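Local coordinates for enterobactin synthetase component F-related protein (Vibrio cholerae serotype O1, PDB 4OXI) that probably activates glycine with ATP as an adenylation-domain ligase, forming glycyl-adenylate in a lipopolysaccharide-modification pathway related to nonribosomal peptide synthetases, at residues T52-R64 / I196-Y208. Residues are numbered along the deposited sequence; the frame is centred on the assembly and turned at random.
Sequences TRHSILAAIQANR and ITEQDVELLVVKY
Gln-61 reaches Val-201 because its CG stands anti to the carbonyl carbon (chi1 -68°) and the chain beyond is extended, carrying the amide off the helix; Arg-64 instead bends at chi3, folding its guanidinium back beside the helix end. NE2 of Gln-61 donates to Val-201 O at 2.5 Å, fairly straight (158° at the hydrogen) and on a carbonyl lone pair, though so short a separation is doubtful in its exact length. Glutamine suits this place: its methylenes span the gap, and its amide serves a carbonyl whose bond from Leu-204 N, within the segment, is weak. Arg-64 works on both segments. Its NE donates to Gln-61 O, near the end of helix 51-62, over 2.8 Å, while NH1 forms a salt bridge with Glu-202 OE1, also 2.8 Å, approaching the carboxylate from its anti side. Beta-branched Val-201 holds CG2 close to the backbone and over one guanidinium face, 3.4 Å from Arg-64 CZ. Back toward the helix's N-terminal end the contact turns apolar. Leu-204 CD1 packs against Ile-60 CG2 at 3.7 Å; forked Leu-57 offers one methyl to Leu-204 and the other, CD1, to Tyr-208 CD2 at 3.5 Å. The extended Arg-53 chain runs counter to the Tyr-208 side chain, guanidinium and ring planes 34° apart, but its charged end belongs to Tyr-118, through a hydrogen bond to the backbone oxygen and a cation-pi contact. Residues 201-208 thus lie along helix 51-62, while Ile-196 and Gln-199 pack on helix 78-95. Val-201, Leu-57, Ile-60 and Leu-204 supply the buried packing; the Gln-61 hydrogen bond and Arg-64 to Glu-202 salt bridge probably hold the turn at Val-201 and Glu-202, the exposed carboxylate adding perhaps a modest, solvent-screened attraction.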
ATOM      1  N   THR A  52      -8.752 -12.877 -15.066  1.00 39.21           N
ATOM      2  CA  THR A  52      -7.710 -12.798 -14.036  1.00 34.97           C
ATOM      3  C   THR A  52      -8.066 -13.646 -12.824  1.00 31.83           C
ATOM      4  O   THR A  52      -7.237 -14.384 -12.299  1.00 28.43           O
ATOM      5  CB  THR A  52      -7.468 -11.356 -13.561  1.00 35.90           C
ATOM      6  OG1 THR A  52      -7.129 -10.529 -14.678  1.00 37.17           O
ATOM      7  CG2 THR A  52      -6.323 -11.315 -12.545  1.00 31.39           C
ATOM      8  N   ARG A  53      -9.307 -13.536 -12.374  1.00 30.37           N
ATOM      9  CA  ARG A  53      -9.770 -14.400 -11.306  1.00 29.34           C
ATOM     10  C   ARG A  53      -9.628 -15.872 -11.699  1.00 34.17           C
ATOM     11  O   ARG A  53      -9.256 -16.710 -10.869  1.00 28.13           O
ATOM     12  CB  ARG A  53     -11.213 -14.074 -10.961  1.00 28.13           C
ATOM     13  CG  ARG A  53     -11.790 -14.973  -9.909  1.00 28.96           C
ATOM     14  CD  ARG A  53     -13.054 -14.379  -9.314  1.00 32.70           C
ATOM     15  NE  ARG A  53     -13.287 -15.013  -8.034  1.00 42.35           N
ATOM     16  CZ  ARG A  53     -13.079 -14.435  -6.857  1.00 33.90           C
ATOM     17  NH1 ARG A  53     -13.292 -15.128  -5.758  1.00 36.58           N
ATOM     18  NH2 ARG A  53     -12.691 -13.172  -6.773  1.00 32.05           N
ATOM     19  N   HIS A  54      -9.902 -16.191 -12.967  1.00 33.34           N
ATOM     20  CA  HIS A  54      -9.775 -17.582 -13.419  1.00 35.24           C
ATOM     21  C   HIS A  54      -8.335 -18.055 -13.335  1.00 31.76           C
ATOM     22  O   HIS A  54      -8.074 -19.173 -12.915  1.00 31.63           O
ATOM     23  CB  HIS A  54     -10.270 -17.774 -14.855  1.00 39.09           C
ATOM     24  CG  HIS A  54     -10.005 -19.146 -15.394  1.00 46.09           C
ATOM     25  ND1 HIS A  54     -10.808 -20.230 -15.100  1.00 51.53           N
ATOM     26  CD2 HIS A  54      -9.012 -19.617 -16.187  1.00 50.55           C
ATOM     27  CE1 HIS A  54     -10.326 -21.306 -15.699  1.00 51.87           C
ATOM     28  NE2 HIS A  54      -9.240 -20.961 -16.368  1.00 51.88           N
ATOM     29  N   SER A  55      -7.409 -17.195 -13.746  1.00 31.41           N
ATOM     30  CA  SER A  55      -5.996 -17.522 -13.675  1.00 32.15           C
ATOM     31  C   SER A  55      -5.554 -17.786 -12.239  1.00 31.12           C
ATOM     32  O   SER A  55      -4.726 -18.659 -11.994  1.00 31.66           O
ATOM     33  CB  SER A  55      -5.164 -16.386 -14.255  1.00 33.93           C
ATOM     34  OG  SER A  55      -5.544 -16.123 -15.583  1.00 37.32           O
ATOM     35  N   ILE A  56      -6.102 -17.028 -11.295  1.00 26.34           N
ATOM     36  CA  ILE A  56      -5.741 -17.219  -9.901  1.00 28.78           C
ATOM     37  C   ILE A  56      -6.258 -18.561  -9.401  1.00 28.25           C
ATOM     38  O   ILE A  56      -5.516 -19.320  -8.765  1.00 30.11           O
ATOM     39  CB  ILE A  56      -6.246 -16.059  -9.002  1.00 25.59           C
ATOM     40  CG1 ILE A  56      -5.346 -14.841  -9.165  1.00 25.09           C
ATOM     41  CG2 ILE A  56      -6.269 -16.477  -7.553  1.00 24.88           C
ATOM     42  CD1 ILE A  56      -5.883 -13.580  -8.509  1.00 28.65           C
ATOM     43  N   LEU A  57      -7.521 -18.867  -9.689  1.00 29.81           N
ATOM     44  CA  LEU A  57      -8.081 -20.153  -9.276  1.00 29.10           C
ATOM     45  C   LEU A  57      -7.328 -21.328  -9.908  1.00 31.27           C
ATOM     46  O   LEU A  57      -7.080 -22.337  -9.249  1.00 31.58           O
ATOM     47  CB  LEU A  57      -9.566 -20.227  -9.602  1.00 32.03           C
ATOM     48  CG  LEU A  57     -10.426 -19.205  -8.865  1.00 35.06           C
ATOM     49  CD1 LEU A  57     -11.894 -19.467  -9.112  1.00 35.86           C
ATOM     50  CD2 LEU A  57     -10.118 -19.254  -7.385  1.00 36.12           C
ATOM     51  N   ALA A  58      -6.949 -21.191 -11.177  1.00 28.51           N
ATOM     52  CA  ALA A  58      -6.194 -22.248 -11.857  1.00 35.39           C
ATOM     53  C   ALA A  58      -4.815 -22.444 -11.225  1.00 32.69           C
ATOM     54  O   ALA A  58      -4.387 -23.573 -11.020  1.00 31.83           O
ATOM     55  CB  ALA A  58      -6.063 -21.944 -13.356  1.00 25.82           C
ATOM     56  N   ALA A  59      -4.129 -21.338 -10.925  1.00 29.34           N
ATOM     57  CA  ALA A  59      -2.817 -21.381 -10.280  1.00 27.24           C
ATOM     58  C   ALA A  59      -2.840 -22.127  -8.947  1.00 30.22           C
ATOM     59  O   ALA A  59      -1.912 -22.872  -8.626  1.00 29.06           O
ATOM     60  CB  ALA A  59      -2.270 -19.968 -10.092  1.00 28.52           C
ATOM     61  N   ILE A  60      -3.901 -21.924  -8.172  1.00 29.13           N
ATOM     62  CA  ILE A  60      -4.054 -22.607  -6.899  1.00 31.38           C
ATOM     63  C   ILE A  60      -4.150 -24.120  -7.120  1.00 35.50           C
ATOM     64  O   ILE A  60      -3.507 -24.901  -6.418  1.00 32.37           O
ATOM     65  CB  ILE A  60      -5.300 -22.103  -6.142  1.00 29.57           C
ATOM     66  CG1 ILE A  60      -5.111 -20.639  -5.740  1.00 31.47           C
ATOM     67  CG2 ILE A  60      -5.570 -22.953  -4.916  1.00 26.96           C
ATOM     68  CD1 ILE A  60      -6.347 -20.018  -5.119  1.00 27.62           C
ATOM     69  N   GLN A  61      -4.937 -24.517  -8.115  1.00 33.61           N
ATOM     70  CA  GLN A  61      -5.127 -25.932  -8.428  1.00 37.51           C
ATOM     71  C   GLN A  61      -3.846 -26.559  -8.948  1.00 32.17           C
ATOM     72  O   GLN A  61      -3.446 -27.633  -8.509  1.00 37.92           O
ATOM     73  CB  GLN A  61      -6.218 -26.100  -9.486  1.00 39.35           C
ATOM     74  CG  GLN A  61      -7.612 -25.736  -9.022  1.00 44.04           C
ATOM     75  CD  GLN A  61      -8.661 -25.891 -10.129  1.00 53.73           C
ATOM     76  OE1 GLN A  61      -8.469 -25.415 -11.253  1.00 50.59           O
ATOM     77  NE2 GLN A  61      -9.767 -26.559  -9.814  1.00 51.34           N
ATOM     78  N   ALA A  62      -3.216 -25.884  -9.902  1.00 29.55           N
ATOM     79  CA  ALA A  62      -2.018 -26.401 -10.536  1.00 28.84           C
ATOM     80  C   ALA A  62      -0.858 -26.535  -9.550  1.00 33.57           C
ATOM     81  O   ALA A  62       0.040 -27.341  -9.760  1.00 34.37           O
ATOM     82  CB  ALA A  62      -1.620 -25.514 -11.703  1.00 24.41           C
ATOM     83  N   ASN A  63      -0.859 -25.741  -8.483  1.00 30.87           N
ATOM     84  CA  ASN A  63       0.263 -25.778  -7.546  1.00 28.08           C
ATOM     85  C   ASN A  63      -0.140 -26.141  -6.126  1.00 28.40           C
ATOM     86  O   ASN A  63       0.518 -25.729  -5.174  1.00 30.64           O
ATOM     87  CB  ASN A  63       1.017 -24.450  -7.555  1.00 27.09           C
ATOM     88  CG  ASN A  63       1.529 -24.080  -8.933  1.00 29.16           C
ATOM     89  OD1 ASN A  63       2.586 -24.541  -9.352  1.00 34.65           O
ATOM     90  ND2 ASN A  63       0.786 -23.228  -9.641  1.00 28.92           N
ATOM     91  N   ARG A  64      -1.194 -26.939  -5.986  1.00 28.72           N
ATOM     92  CA  ARG A  64      -1.733 -27.286  -4.672  1.00 28.69           C
ATOM     93  C   ARG A  64      -0.716 -27.880  -3.690  1.00 28.16           C
ATOM     94  O   ARG A  64      -0.841 -27.689  -2.474  1.00 29.02           O
ATOM     95  CB  ARG A  64      -2.951 -28.218  -4.812  1.00 30.98           C
ATOM     96  CG  ARG A  64      -2.629 -29.655  -5.254  1.00 36.70           C
ATOM     97  CD  ARG A  64      -3.871 -30.397  -5.783  1.00 38.84           C
ATOM     98  NE  ARG A  64      -4.254 -29.924  -7.116  1.00 44.18           N
ATOM     99  CZ  ARG A  64      -5.264 -30.420  -7.831  1.00 47.79           C
ATOM    100  NH1 ARG A  64      -6.001 -31.408  -7.338  1.00 45.59           N
ATOM    101  NH2 ARG A  64      -5.544 -29.925  -9.037  1.00 41.81           N
ATOM    102  N   ILE A 196     -10.823 -25.409  10.629  1.00 28.30           N
ATOM    103  CA  ILE A 196     -10.238 -25.539   9.309  1.00 30.91           C
ATOM    104  C   ILE A 196     -10.690 -26.867   8.724  1.00 33.97           C
ATOM    105  O   ILE A 196     -10.367 -27.916   9.251  1.00 39.85           O
ATOM    106  CB  ILE A 196      -8.699 -25.493   9.365  1.00 32.38           C
ATOM    107  CG1 ILE A 196      -8.216 -24.190   9.993  1.00 37.51           C
ATOM    108  CG2 ILE A 196      -8.093 -25.623   7.981  1.00 30.60           C
ATOM    109  CD1 ILE A 196      -6.707 -24.166  10.214  1.00 44.98           C
ATOM    110  N   THR A 197     -11.453 -26.803   7.641  1.00 37.11           N
ATOM    111  CA  THR A 197     -11.966 -27.978   6.954  1.00 38.02           C
ATOM    112  C   THR A 197     -11.093 -28.174   5.731  1.00 36.54           C
ATOM    113  O   THR A 197     -10.608 -27.200   5.166  1.00 35.38           O
ATOM    114  CB  THR A 197     -13.405 -27.714   6.448  1.00 38.91           C
ATOM    115  OG1 THR A 197     -14.209 -27.202   7.515  1.00 44.37           O
ATOM    116  CG2 THR A 197     -14.046 -28.982   5.895  1.00 48.03           C
ATOM    117  N   GLU A 198     -10.897 -29.413   5.300  1.00 40.29           N
ATOM    118  CA  GLU A 198     -10.162 -29.645   4.061  1.00 42.50           C
ATOM    119  C   GLU A 198     -11.058 -29.301   2.880  1.00 37.32           C
ATOM    120  O   GLU A 198     -12.256 -29.536   2.935  1.00 39.51           O
ATOM    121  CB  GLU A 198      -9.652 -31.084   3.995  1.00 45.26           C
ATOM    122  CG  GLU A 198      -8.631 -31.377   5.106  1.00 58.88           C
ATOM    123  CD  GLU A 198      -7.914 -32.710   4.950  1.00 62.36           C
ATOM    124  OE1 GLU A 198      -7.766 -33.191   3.802  1.00 67.58           O
ATOM    125  OE2 GLU A 198      -7.492 -33.267   5.986  1.00 60.84           O
ATOM    126  N   GLN A 199     -10.485 -28.711   1.835  1.00 35.18           N
ATOM    127  CA  GLN A 199     -11.270 -28.220   0.698  1.00 38.84           C
ATOM    128  C   GLN A 199     -10.769 -28.830  -0.605  1.00 42.31           C
ATOM    129  O   GLN A 199      -9.567 -28.961  -0.821  1.00 44.10           O
ATOM    130  CB  GLN A 199     -11.204 -26.686   0.598  1.00 35.12           C
ATOM    131  CG  GLN A 199     -11.512 -25.922   1.898  1.00 32.39           C
ATOM    132  CD  GLN A 199     -13.007 -25.877   2.228  1.00 38.71           C
ATOM    133  OE1 GLN A 199     -13.851 -25.925   1.331  1.00 39.29           O
ATOM    134  NE2 GLN A 199     -13.335 -25.771   3.520  1.00 34.00           N
ATOM    135  N   ASP A 200     -11.698 -29.198  -1.476  1.00 49.24           N
ATOM    136  CA  ASP A 200     -11.356 -29.834  -2.739  1.00 48.76           C
ATOM    137  C   ASP A 200     -11.020 -28.749  -3.744  1.00 51.86           C
ATOM    138  O   ASP A 200     -11.900 -27.997  -4.166  1.00 50.58           O
ATOM    139  CB  ASP A 200     -12.539 -30.675  -3.242  1.00 55.74           C
ATOM    140  CG  ASP A 200     -12.164 -31.619  -4.389  1.00 62.01           C
ATOM    141  OD1 ASP A 200     -11.112 -31.415  -5.040  1.00 58.63           O
ATOM    142  OD2 ASP A 200     -12.941 -32.570  -4.645  1.00 64.45           O
ATOM    143  N   VAL A 201      -9.747 -28.669  -4.127  1.00 50.02           N
ATOM    144  CA  VAL A 201      -9.314 -27.649  -5.073  1.00 49.84           C
ATOM    145  C   VAL A 201      -9.758 -27.940  -6.512  1.00 55.53           C
ATOM    146  O   VAL A 201      -9.699 -27.052  -7.364  1.00 54.51           O
ATOM    147  CB  VAL A 201      -7.795 -27.403  -5.012  1.00 43.27           C
ATOM    148  CG1 VAL A 201      -7.387 -27.026  -3.598  1.00 44.37           C
ATOM    149  CG2 VAL A 201      -7.035 -28.620  -5.492  1.00 42.77           C
ATOM    150  N   GLU A 202     -10.207 -29.169  -6.777  1.00 56.26           N
ATOM    151  CA  GLU A 202     -10.782 -29.517  -8.084  1.00 60.80           C
ATOM    152  C   GLU A 202     -12.075 -28.728  -8.307  1.00 57.24           C
ATOM    153  O   GLU A 202     -12.421 -28.379  -9.437  1.00 58.99           O
ATOM    154  CB  GLU A 202     -11.061 -31.027  -8.180  1.00 57.26           C
ATOM    155  CG  GLU A 202      -9.821 -31.923  -8.052  1.00 58.51           C
ATOM    156  CD  GLU A 202      -9.032 -32.040  -9.350  1.00 69.53           C
ATOM    157  OE1 GLU A 202      -7.787 -32.175  -9.294  1.00 63.04           O
ATOM    158  OE2 GLU A 202      -9.661 -32.011 -10.431  1.00 79.06           O
ATOM    159  N   LEU A 203     -12.758 -28.431  -7.204  1.00 59.67           N
ATOM    160  CA  LEU A 203     -14.061 -27.768  -7.215  1.00 62.31           C
ATOM    161  C   LEU A 203     -13.970 -26.247  -7.234  1.00 61.21           C
ATOM    162  O   LEU A 203     -14.989 -25.570  -7.385  1.00 65.08           O
ATOM    163  CB  LEU A 203     -14.870 -28.198  -5.984  1.00 64.60           C
ATOM    164  CG  LEU A 203     -15.775 -29.432  -6.073  1.00 68.03           C
ATOM    165  CD1 LEU A 203     -15.104 -30.581  -6.822  1.00 60.88           C
ATOM    166  CD2 LEU A 203     -16.199 -29.873  -4.672  1.00 67.01           C
ATOM    167  N   LEU A 204     -12.759 -25.719  -7.063  1.00 56.99           N
ATOM    168  CA  LEU A 204     -12.529 -24.278  -6.945  1.00 52.42           C
ATOM    169  C   LEU A 204     -13.263 -23.413  -7.978  1.00 59.90           C
ATOM    170  O   LEU A 204     -13.910 -22.420  -7.622  1.00 65.06           O
ATOM    171  CB  LEU A 204     -11.031 -23.969  -7.007  1.00 50.28           C
ATOM    172  CG  LEU A 204     -10.292 -23.706  -5.698  1.00 45.36           C
ATOM    173  CD1 LEU A 204      -9.083 -22.852  -5.973  1.00 42.13           C
ATOM    174  CD2 LEU A 204     -11.194 -23.016  -4.713  1.00 41.09           C
ATOM    175  N   VAL A 205     -13.165 -23.784  -9.249  1.00 57.90           N
ATOM    176  CA  VAL A 205     -13.708 -22.952 -10.326  1.00 61.87           C
ATOM    177  C   VAL A 205     -15.249 -22.852 -10.358  1.00 63.57           C
ATOM    178  O   VAL A 205     -15.797 -21.881 -10.878  1.00 65.16           O
ATOM    179  CB  VAL A 205     -13.145 -23.388 -11.698  1.00 63.00           C
ATOM    180  CG1 VAL A 205     -13.524 -22.389 -12.785  1.00 59.68           C
ATOM    181  CG2 VAL A 205     -11.632 -23.515 -11.617  1.00 56.31           C
ATOM    182  N   VAL A 206     -15.945 -23.829  -9.786  1.00 63.62           N
ATOM    183  CA  VAL A 206     -17.410 -23.781  -9.758  1.00 66.46           C
ATOM    184  C   VAL A 206     -17.995 -23.422  -8.391  1.00 63.80           C
ATOM    185  O   VAL A 206     -19.121 -22.931  -8.310  1.00 72.70           O
ATOM    186  CB  VAL A 206     -18.058 -25.094 -10.270  1.00 68.79           C
ATOM    187  CG1 VAL A 206     -17.823 -25.255 -11.765  1.00 63.67           C
ATOM    188  CG2 VAL A 206     -17.540 -26.303  -9.487  1.00 63.72           C
ATOM    189  N   LYS A 207     -17.236 -23.660  -7.325  1.00 66.73           N
ATOM    190  CA  LYS A 207     -17.680 -23.322  -5.970  1.00 67.88           C
ATOM    191  C   LYS A 207     -17.755 -21.804  -5.739  1.00 66.88           C
ATOM    192  O   LYS A 207     -18.208 -21.345  -4.685  1.00 59.93           O
ATOM    193  CB  LYS A 207     -16.772 -23.977  -4.925  1.00 64.46           C
ATOM    194  CG  LYS A 207     -17.316 -25.281  -4.357  1.00 66.34           C
ATOM    195  CD  LYS A 207     -17.444 -25.189  -2.836  1.00 65.48           C
ATOM    196  CE  LYS A 207     -17.785 -26.538  -2.211  1.00 68.52           C
ATOM    197  NZ  LYS A 207     -17.798 -26.485  -0.715  1.00 56.96           N
ATOM    198  N   TYR A 208     -17.313 -21.038  -6.732  1.00 70.31           N
ATOM    199  CA  TYR A 208     -17.389 -19.581  -6.690  1.00 70.87           C
ATOM    200  C   TYR A 208     -18.438 -19.063  -7.677  1.00 64.02           C
ATOM    201  O   TYR A 208     -19.509 -18.605  -7.277  1.00 64.09           O
ATOM    202  CB  TYR A 208     -16.014 -18.965  -6.986  1.00 64.81           C
ATOM    203  CG  TYR A 208     -15.840 -18.458  -8.404  1.00 63.64           C
ATOM    204  CD1 TYR A 208     -16.105 -17.131  -8.725  1.00 65.58           C
ATOM    205  CD2 TYR A 208     -15.399 -19.299  -9.419  1.00 64.45           C
ATOM    206  CE1 TYR A 208     -15.950 -16.656 -10.021  1.00 64.48           C
ATOM    207  CE2 TYR A 208     -15.236 -18.829 -10.720  1.00 63.08           C
ATOM    208  CZ  TYR A 208     -15.511 -17.507 -11.009  1.00 59.38           C
ATOM    209  OH  TYR A 208     -15.352 -17.027 -12.286  1.00 66.59           O
TER